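Local coordinates for protein Non-ribosomal peptide synthetase (Streptomyces halstedii, PDB 3WV4) that belongs to the ANL superfamily of AMP-binding enzymes and forms an N-terminal part of a non-ribosomal peptide synthetase, at residues Q101-Y113 with C239-L253. Residues are numbered along the deposited sequence; the frame is centred on the assembly and turned at random.
Sequences QLPNIRQTVAVFY and CRMSVSWDFGLYKVL
A strand-to-helix loop, where Asn-104 hydrogen-bonds the backbone at the start of the turn that leads into helix 246-258, makes the hydrogen bonds of this contact. The Asn-104 amide grips the backbone on both sides of Ser-242. OD1 accepts from Val-243 N at 3.0 Å, the donor lying in the plane of the Asn-104 side-chain carbonyl, on a lone pair of OD1. ND2 donates almost straight (175°) to Met-241 O at 2.9 Å, from above the plane of the Met-241 carbonyl. ND2 also donates to Ala-265 O, so three hydrogen bonds fix the rotation of the amide. Ser-242 begins a type I turn and an ST turn, its OG accepting from Ser-244 N. Val-243 CG2 lies 3.4 Å from Asn-104 OD1 and also meets CG2 of Thr-108, a residue whose OG1 donates to Pro-103 O. Within the N-terminal part of this ANL-superfamily enzyme, helices 106-113 and 246-253 then cross at -79°, their axes 11.7 Å apart. Val-109 CG1 and Val-252 CG1 meet tip to tip at 3.6 Å. With CG anti to the backbone N (chi1 173°), Phe-112 carries its ring to the second helix: Leu-249 CD2 sits over the centre of one face in a CH-pi contact, while Leu-253 CD2 lies in plane at the edge, 3.8 Å from Phe-112 CE2. The Tyr-113 side chain slides past Val-252, and its OH hydrogen-bonds Thr-256 OG1.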
loop_
_atom_site.group_PDB
_atom_site.type_symbol
_atom_site.label_atom_id
_atom_site.label_comp_id
_atom_site.label_asym_id
_atom_site.label_seq_id
_atom_site.Cartn_x
_atom_site.Cartn_y
_atom_site.Cartn_z
ATOM N N GLN A 101 -8.118 1.681 -12.765
ATOM C CA GLN A 101 -8.321 3.060 -12.321
ATOM C C GLN A 101 -9.641 3.169 -11.630
ATOM O O GLN A 101 -10.678 3.429 -12.248
ATOM C CB GLN A 101 -8.306 4.031 -13.496
ATOM C CG GLN A 101 -8.287 5.489 -13.052
ATOM C CD GLN A 101 -8.281 6.462 -14.211
ATOM O OE1 GLN A 101 -9.080 6.327 -15.130
ATOM N NE2 GLN A 101 -7.420 7.463 -14.156
ATOM N N LEU A 102 -9.601 2.975 -10.331
ATOM C CA LEU A 102 -10.784 2.830 -9.542
ATOM C C LEU A 102 -10.628 3.528 -8.233
ATOM O O LEU A 102 -9.509 3.661 -7.743
ATOM C CB LEU A 102 -11.042 1.342 -9.245
ATOM C CG LEU A 102 -11.415 0.422 -10.384
ATOM C CD1 LEU A 102 -11.680 -0.940 -9.796
ATOM C CD2 LEU A 102 -12.675 0.926 -11.044
ATOM N N PRO A 103 -11.763 3.944 -7.654
ATOM C CA PRO A 103 -11.752 4.565 -6.367
ATOM C C PRO A 103 -11.661 3.505 -5.247
ATOM O O PRO A 103 -11.502 2.330 -5.530
ATOM C CB PRO A 103 -13.133 5.275 -6.304
ATOM C CG PRO A 103 -14.006 4.360 -7.099
ATOM C CD PRO A 103 -13.131 3.835 -8.204
ATOM N N ASN A 104 -11.727 3.985 -4.015
ATOM C CA ASN A 104 -11.754 3.196 -2.798
ATOM C C ASN A 104 -13.065 2.510 -2.562
ATOM O O ASN A 104 -13.874 2.953 -1.724
ATOM C CB ASN A 104 -11.449 4.063 -1.579
ATOM C CG ASN A 104 -9.952 4.182 -1.307
ATOM O OD1 ASN A 104 -9.110 3.848 -2.156
ATOM N ND2 ASN A 104 -9.613 4.690 -0.098
ATOM N N ILE A 105 -13.232 1.374 -3.242
ATOM C CA ILE A 105 -14.414 0.571 -3.077
ATOM C C ILE A 105 -14.010 -0.896 -2.960
ATOM O O ILE A 105 -12.908 -1.272 -3.404
ATOM C CB ILE A 105 -15.420 0.808 -4.224
ATOM C CG1 ILE A 105 -14.812 0.504 -5.584
ATOM C CG2 ILE A 105 -15.868 2.253 -4.251
ATOM C CD1 ILE A 105 -15.788 0.682 -6.749
ATOM N N ARG A 106 -14.885 -1.694 -2.349
ATOM C CA ARG A 106 -14.614 -3.102 -2.137
ATOM C C ARG A 106 -14.159 -3.839 -3.386
ATOM O O ARG A 106 -13.266 -4.651 -3.349
ATOM C CB ARG A 106 -15.886 -3.739 -1.591
ATOM C CG ARG A 106 -16.136 -3.444 -0.125
ATOM C CD ARG A 106 -17.540 -3.848 0.256
ATOM N NE ARG A 106 -18.490 -3.046 -0.496
ATOM C CZ ARG A 106 -19.714 -3.427 -0.789
ATOM N NH1 ARG A 106 -20.151 -4.576 -0.348
ATOM N NH2 ARG A 106 -20.507 -2.622 -1.483
ATOM N N GLN A 107 -14.729 -3.475 -4.534
ATOM C CA GLN A 107 -14.443 -4.124 -5.798
ATOM C C GLN A 107 -12.997 -4.043 -6.159
ATOM O O GLN A 107 -12.443 -4.986 -6.658
ATOM C CB GLN A 107 -15.279 -3.509 -6.946
ATOM C CG GLN A 107 -16.773 -3.793 -6.861
ATOM C CD GLN A 107 -17.541 -2.697 -6.137
ATOM O OE1 GLN A 107 -17.221 -2.311 -5.016
ATOM N NE2 GLN A 107 -18.566 -2.197 -6.774
ATOM N N THR A 108 -12.363 -2.909 -5.909
ATOM C CA THR A 108 -10.944 -2.751 -6.236
ATOM C C THR A 108 -10.036 -3.742 -5.466
ATOM O O THR A 108 -9.009 -4.170 -5.963
ATOM C CB THR A 108 -10.483 -1.322 -5.874
ATOM O OG1 THR A 108 -11.457 -0.375 -6.317
ATOM C CG2 THR A 108 -9.173 -0.996 -6.528
ATOM N N VAL A 109 -10.421 -4.081 -4.245
ATOM C CA VAL A 109 -9.628 -4.996 -3.419
ATOM C C VAL A 109 -9.784 -6.437 -3.956
ATOM O O VAL A 109 -8.829 -7.250 -3.926
ATOM C CB VAL A 109 -10.079 -4.903 -1.957
ATOM C CG1 VAL A 109 -9.252 -5.824 -1.059
ATOM C CG2 VAL A 109 -9.934 -3.473 -1.456
ATOM N N ALA A 110 -10.985 -6.716 -4.473
ATOM C CA ALA A 110 -11.281 -7.972 -5.140
ATOM C C ALA A 110 -10.539 -8.097 -6.456
ATOM O O ALA A 110 -10.036 -9.195 -6.782
ATOM C CB ALA A 110 -12.794 -8.127 -5.351
ATOM N N VAL A 111 -10.415 -6.980 -7.189
ATOM C CA VAL A 111 -9.619 -6.956 -8.413
ATOM C C VAL A 111 -8.153 -7.253 -8.079
ATOM O O VAL A 111 -7.510 -8.104 -8.682
ATOM C CB VAL A 111 -9.755 -5.631 -9.151
ATOM C CG1 VAL A 111 -8.796 -5.575 -10.312
ATOM C CG2 VAL A 111 -11.176 -5.457 -9.660
ATOM N N PHE A 112 -7.652 -6.594 -7.065
ATOM C CA PHE A 112 -6.288 -6.802 -6.613
ATOM C C PHE A 112 -6.037 -8.272 -6.258
ATOM O O PHE A 112 -5.159 -8.943 -6.803
ATOM C CB PHE A 112 -6.036 -5.866 -5.428
ATOM C CG PHE A 112 -4.743 -6.086 -4.767
ATOM C CD1 PHE A 112 -3.600 -6.147 -5.499
ATOM C CD2 PHE A 112 -4.672 -6.322 -3.407
ATOM C CE1 PHE A 112 -2.372 -6.361 -4.882
ATOM C CE2 PHE A 112 -3.465 -6.588 -2.789
ATOM C CZ PHE A 112 -2.316 -6.587 -3.519
ATOM N N TYR A 113 -6.829 -8.801 -5.359
ATOM C CA TYR A 113 -6.581 -10.176 -4.912
ATOM C C TYR A 113 -6.836 -11.215 -5.986
ATOM O O TYR A 113 -6.058 -12.201 -6.107
ATOM C CB TYR A 113 -7.383 -10.486 -3.670
ATOM C CG TYR A 113 -6.757 -9.953 -2.372
ATOM C CD1 TYR A 113 -5.429 -10.260 -2.021
ATOM C CD2 TYR A 113 -7.482 -9.154 -1.517
ATOM C CE1 TYR A 113 -4.848 -9.752 -0.863
ATOM C CE2 TYR A 113 -6.897 -8.641 -0.369
ATOM C CZ TYR A 113 -5.578 -8.962 -0.055
ATOM O OH TYR A 113 -5.032 -8.516 1.103
ATOM N N CYS A 239 -9.139 4.350 6.484
ATOM C CA CYS A 239 -8.240 4.648 5.424
ATOM C C CYS A 239 -8.883 5.578 4.419
ATOM O O CYS A 239 -9.785 5.201 3.634
ATOM C CB CYS A 239 -7.787 3.369 4.734
ATOM S SG CYS A 239 -6.472 3.687 3.574
ATOM N N ARG A 240 -8.371 6.796 4.445
ATOM C CA ARG A 240 -8.809 7.871 3.591
ATOM C C ARG A 240 -7.856 7.940 2.384
ATOM O O ARG A 240 -8.140 8.565 1.353
ATOM C CB ARG A 240 -8.816 9.121 4.466
ATOM C CG ARG A 240 -9.367 10.386 3.866
ATOM C CD ARG A 240 -10.870 10.637 4.098
ATOM N NE ARG A 240 -11.002 12.069 4.395
ATOM C CZ ARG A 240 -10.740 13.036 3.512
ATOM N NH1 ARG A 240 -10.416 12.742 2.245
ATOM N NH2 ARG A 240 -10.824 14.308 3.877
ATOM N N MET A 241 -6.758 7.218 2.487
ATOM C CA MET A 241 -5.779 7.141 1.418
ATOM C C MET A 241 -6.231 6.193 0.358
ATOM O O MET A 241 -6.873 5.183 0.653
ATOM C CB MET A 241 -4.426 6.613 1.913
ATOM C CG MET A 241 -3.429 7.701 2.297
ATOM S SD MET A 241 -3.771 8.487 3.862
ATOM C CE MET A 241 -4.291 7.019 4.741
ATOM N N SER A 242 -5.818 6.502 -0.866
ATOM C CA SER A 242 -6.142 5.696 -2.005
ATOM C C SER A 242 -5.429 4.366 -1.975
ATOM O O SER A 242 -4.204 4.283 -1.764
ATOM C CB SER A 242 -5.788 6.425 -3.293
ATOM O OG SER A 242 -5.980 5.533 -4.381
ATOM N N VAL A 243 -6.194 3.309 -2.227
ATOM C CA VAL A 243 -5.594 1.968 -2.291
ATOM C C VAL A 243 -4.821 1.718 -3.590
ATOM O O VAL A 243 -4.296 0.617 -3.796
ATOM C CB VAL A 243 -6.633 0.869 -2.023
ATOM C CG1 VAL A 243 -7.224 1.067 -0.635
ATOM C CG2 VAL A 243 -7.725 0.845 -3.075
ATOM N N SER A 244 -4.723 2.752 -4.430
ATOM C CA SER A 244 -3.850 2.817 -5.623
ATOM C C SER A 244 -2.481 3.439 -5.349
ATOM O O SER A 244 -1.627 3.476 -6.210
ATOM C CB SER A 244 -4.501 3.736 -6.669
ATOM O OG SER A 244 -5.843 3.338 -6.919
ATOM N N TRP A 245 -2.323 4.001 -4.165
ATOM C CA TRP A 245 -1.066 4.484 -3.660
ATOM C C TRP A 245 -0.601 3.347 -2.708
ATOM O O TRP A 245 -1.411 2.674 -2.061
ATOM C CB TRP A 245 -1.357 5.838 -2.983
ATOM C CG TRP A 245 -0.291 6.441 -2.096
ATOM C CD1 TRP A 245 1.045 6.123 -2.044
ATOM C CD2 TRP A 245 -0.477 7.517 -1.160
ATOM N NE1 TRP A 245 1.687 6.905 -1.112
ATOM C CE2 TRP A 245 0.788 7.773 -0.558
ATOM C CE3 TRP A 245 -1.583 8.287 -0.774
ATOM C CZ2 TRP A 245 0.981 8.765 0.412
ATOM C CZ3 TRP A 245 -1.398 9.270 0.191
ATOM C CH2 TRP A 245 -0.113 9.501 0.773
ATOM N N ASP A 246 0.676 3.038 -2.717
ATOM C CA ASP A 246 1.156 1.945 -1.905
ATOM C C ASP A 246 0.830 2.133 -0.390
ATOM O O ASP A 246 0.764 1.165 0.380
ATOM C CB ASP A 246 2.650 1.657 -2.188
ATOM C CG ASP A 246 3.587 2.756 -1.746
ATOM O OD1 ASP A 246 3.113 3.809 -1.255
ATOM O OD2 ASP A 246 4.830 2.551 -1.898
ATOM N N PHE A 247 0.560 3.364 0.020
ATOM C CA PHE A 247 0.217 3.624 1.403
ATOM C C PHE A 247 -1.089 2.915 1.721
ATOM O O PHE A 247 -1.122 2.053 2.582
ATOM C CB PHE A 247 0.161 5.149 1.686
ATOM C CG PHE A 247 0.152 5.512 3.157
ATOM C CD1 PHE A 247 0.505 4.578 4.159
ATOM C CD2 PHE A 247 -0.181 6.799 3.562
ATOM C CE1 PHE A 247 0.500 4.926 5.494
ATOM C CE2 PHE A 247 -0.156 7.152 4.909
ATOM C CZ PHE A 247 0.162 6.222 5.865
ATOM N N GLY A 248 -2.138 3.204 0.966
ATOM C CA GLY A 248 -3.416 2.512 1.157
ATOM C C GLY A 248 -3.386 1.027 0.809
ATOM O O GLY A 248 -4.043 0.212 1.454
ATOM N N LEU A 249 -2.641 0.670 -0.208
ATOM C CA LEU A 249 -2.538 -0.729 -0.588
ATOM C C LEU A 249 -2.095 -1.635 0.574
ATOM O O LEU A 249 -2.601 -2.737 0.744
ATOM C CB LEU A 249 -1.548 -0.875 -1.759
ATOM C CG LEU A 249 -1.743 -1.848 -2.945
ATOM C CD1 LEU A 249 -0.511 -2.685 -3.264
ATOM C CD2 LEU A 249 -2.990 -2.708 -2.866
ATOM N N TYR A 250 -1.125 -1.155 1.340
ATOM C CA TYR A 250 -0.561 -1.929 2.427
ATOM C C TYR A 250 -1.441 -1.910 3.629
ATOM O O TYR A 250 -1.292 -2.735 4.545
ATOM C CB TYR A 250 0.840 -1.465 2.802
ATOM C CG TYR A 250 1.899 -2.081 1.934
ATOM C CD1 TYR A 250 2.687 -3.092 2.390
ATOM C CD2 TYR A 250 2.065 -1.641 0.638
ATOM C CE1 TYR A 250 3.678 -3.623 1.587
ATOM C CE2 TYR A 250 3.029 -2.160 -0.191
ATOM C CZ TYR A 250 3.840 -3.162 0.275
ATOM O OH TYR A 250 4.799 -3.696 -0.541
ATOM N N LYS A 251 -2.366 -0.972 3.648
ATOM C CA LYS A 251 -3.374 -1.031 4.678
ATOM C C LYS A 251 -4.367 -2.124 4.318
ATOM O O LYS A 251 -4.833 -2.820 5.203
ATOM C CB LYS A 251 -3.913 0.389 5.021
ATOM C CG LYS A 251 -2.846 1.301 5.797
ATOM C CD LYS A 251 -1.432 0.676 6.358
ATOM C CE LYS A 251 -0.127 1.139 5.636
ATOM N NZ LYS A 251 1.210 1.457 6.390
ATOM N N VAL A 252 -4.597 -2.366 3.025
ATOM C CA VAL A 252 -5.386 -3.562 2.585
ATOM C C VAL A 252 -4.636 -4.848 2.982
ATOM O O VAL A 252 -5.214 -5.770 3.540
ATOM C CB VAL A 252 -5.556 -3.608 1.062
ATOM C CG1 VAL A 252 -6.256 -4.893 0.629
ATOM C CG2 VAL A 252 -6.301 -2.401 0.552
ATOM N N LEU A 253 -3.318 -4.877 2.729
ATOM C CA LEU A 253 -2.538 -6.085 3.047
ATOM C C LEU A 253 -2.418 -6.360 4.507
ATOM O O LEU A 253 -2.602 -7.517 4.971
ATOM C CB LEU A 253 -1.153 -5.998 2.448
ATOM C CG LEU A 253 -1.169 -5.867 0.921
ATOM C CD1 LEU A 253 0.166 -5.300 0.395
ATOM C CD2 LEU A 253 -1.442 -7.207 0.343
#